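PDB 6EVU: PrgB from Enterococcus faecalis, which promotes cell aggregation, biofilm formation and conjugation by binding and compacting DNA, here represented by its adhesin domain. Local coordinates for residues A[129-134]-A[171-176]. Residues are numbered along the deposited sequence; the frame is centred on the assembly and turned at random.
Sequences AEFVYE and TRLTIK
Arg172 and Glu134 face each other as a hydrogen-bonded pair of two antiparallel strands, and their side chains run alongside one another off the same face of the sheet. From CB of Arg172, which packs 3.8 Å from Glu134 O, CG lies anti to the backbone N (chi1 -177°) and the chain then turns about the CG-CD bond (chi3 63°). NE donates to a water that in turn donates to Glu134 OE1. Beyond CZ, NH2 reaches the same oxygen at 3.0 Å in a salt bridge. OE1 lies near the guanidinium plane, yet NH2 meets it from above the carboxylate, the two planes standing 81° apart. Glu130 and Lys176 repeat the pairing less closely: OE1 and NZ stay 4.5 Å apart, joined by a water. Between these pairs, another water links Val132 O to Thr174 OG1, which also bonds Ser281 on strand 280-287.

The opposite face is largely apolar. Ile175 CG1 sits over the Phe131 ring, 4.0 Å from its centroid, and Leu173 CD1 lies over one face of the Tyr133 ring, 4.0 Å from its centroid, both as CH-pi contacts offset toward the ring rim. Strands 110-115 and 280-287 flank the pair, placing it inside the larger antiparallel sheet of this GbpC-type adhesin domain. Six backbone hydrogen bonds fix the register, while the single-oxygen grip and water-mediated links suggest that the charged face stays hydrated and the aromatic face supplies the buried packing.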
# COMPACT_ATOMS: atom_id res chain seq x y z
N ALA A 129 -11.41 -13.07 -3.21
CA ALA A 129 -10.14 -12.84 -2.53
C ALA A 129 -10.37 -12.37 -1.10
O ALA A 129 -11.36 -11.74 -0.79
CB ALA A 129 -9.29 -11.81 -3.30
N GLU A 130 -9.44 -12.74 -0.22
CA GLU A 130 -9.38 -12.25 1.16
C GLU A 130 -8.16 -11.39 1.32
O GLU A 130 -7.04 -11.84 1.06
CB GLU A 130 -9.30 -13.42 2.14
CG GLU A 130 -10.63 -14.14 2.25
CD GLU A 130 -10.56 -15.42 3.09
OE1 GLU A 130 -9.44 -15.87 3.41
OE2 GLU A 130 -11.64 -15.98 3.41
N PHE A 131 -8.37 -10.11 1.67
CA PHE A 131 -7.27 -9.20 2.01
C PHE A 131 -7.25 -9.05 3.53
O PHE A 131 -8.20 -8.52 4.10
CB PHE A 131 -7.55 -7.84 1.36
CG PHE A 131 -7.28 -7.79 -0.13
CD1 PHE A 131 -7.86 -8.69 -1.03
CD2 PHE A 131 -6.41 -6.81 -0.61
CE1 PHE A 131 -7.55 -8.62 -2.41
CE2 PHE A 131 -6.09 -6.76 -1.99
CZ PHE A 131 -6.70 -7.63 -2.85
N VAL A 132 -6.19 -9.51 4.19
CA VAL A 132 -6.07 -9.45 5.65
C VAL A 132 -5.09 -8.37 6.02
O VAL A 132 -3.91 -8.41 5.65
CB VAL A 132 -5.63 -10.79 6.23
CG1 VAL A 132 -5.47 -10.67 7.77
CG2 VAL A 132 -6.64 -11.88 5.78
N TYR A 133 -5.60 -7.37 6.74
CA TYR A 133 -4.85 -6.20 7.21
C TYR A 133 -4.58 -6.32 8.69
O TYR A 133 -5.49 -6.59 9.45
CB TYR A 133 -5.67 -4.94 6.98
CG TYR A 133 -5.96 -4.69 5.53
CD1 TYR A 133 -7.10 -5.22 4.89
CD2 TYR A 133 -5.10 -3.83 4.80
CE1 TYR A 133 -7.36 -4.90 3.52
CE2 TYR A 133 -5.37 -3.57 3.46
CZ TYR A 133 -6.48 -4.09 2.87
OH TYR A 133 -6.81 -3.87 1.56
N GLU A 134 -3.32 -6.10 9.09
CA GLU A 134 -2.98 -6.14 10.49
C GLU A 134 -2.11 -4.95 10.80
O GLU A 134 -1.02 -4.82 10.23
CB GLU A 134 -2.30 -7.45 10.88
CG GLU A 134 -2.16 -7.53 12.36
CD GLU A 134 -1.73 -8.89 12.87
OE1 GLU A 134 -1.72 -9.91 12.11
OE2 GLU A 134 -1.40 -8.93 14.10
N THR A 171 1.33 -1.34 8.18
CA THR A 171 0.25 -2.30 8.08
C THR A 171 0.77 -3.51 7.32
O THR A 171 1.35 -3.35 6.23
CB THR A 171 -0.97 -1.73 7.34
OG1 THR A 171 -1.38 -0.49 7.98
CG2 THR A 171 -2.11 -2.71 7.36
N ARG A 172 0.49 -4.71 7.84
CA ARG A 172 0.76 -5.95 7.11
C ARG A 172 -0.46 -6.30 6.28
O ARG A 172 -1.62 -6.19 6.73
CB ARG A 172 1.09 -7.12 8.08
CG ARG A 172 1.45 -8.41 7.27
CD ARG A 172 2.29 -9.33 8.13
NE ARG A 172 1.51 -9.74 9.27
CZ ARG A 172 2.00 -10.25 10.40
NH1 ARG A 172 3.32 -10.42 10.56
NH2 ARG A 172 1.15 -10.59 11.36
N LEU A 173 -0.21 -6.69 5.02
CA LEU A 173 -1.27 -7.14 4.11
C LEU A 173 -0.92 -8.54 3.62
O LEU A 173 0.18 -8.75 3.06
CB LEU A 173 -1.45 -6.18 2.91
CG LEU A 173 -2.38 -6.64 1.78
CD1 LEU A 173 -3.81 -6.92 2.31
CD2 LEU A 173 -2.45 -5.53 0.78
N THR A 174 -1.82 -9.49 3.86
CA THR A 174 -1.68 -10.86 3.34
C THR A 174 -2.91 -11.18 2.53
O THR A 174 -4.04 -10.94 2.99
CB THR A 174 -1.57 -11.86 4.50
OG1 THR A 174 -0.49 -11.48 5.38
CG2 THR A 174 -1.38 -13.28 3.94
N ILE A 175 -2.72 -11.68 1.29
CA ILE A 175 -3.81 -11.81 0.32
C ILE A 175 -3.98 -13.28 -0.04
O ILE A 175 -3.00 -13.98 -0.32
CB ILE A 175 -3.53 -10.98 -0.95
CG1 ILE A 175 -3.51 -9.49 -0.59
CG2 ILE A 175 -4.59 -11.27 -2.09
CD1 ILE A 175 -2.81 -8.58 -1.63
N LYS A 176 -5.23 -13.76 -0.08
CA LYS A 176 -5.51 -15.09 -0.58
C LYS A 176 -6.44 -14.97 -1.76
O LYS A 176 -7.44 -14.25 -1.68
CB LYS A 176 -6.15 -15.98 0.47
CG LYS A 176 -5.26 -16.37 1.60
CD LYS A 176 -6.03 -17.35 2.47
CE LYS A 176 -5.31 -17.61 3.76
NZ LYS A 176 -6.08 -18.56 4.64
O HOH W 1 -8.89 -18.03 4.87
O HOH W 2 -1.83 -9.78 7.08
O HOH W 3 -1.58 -10.52 9.55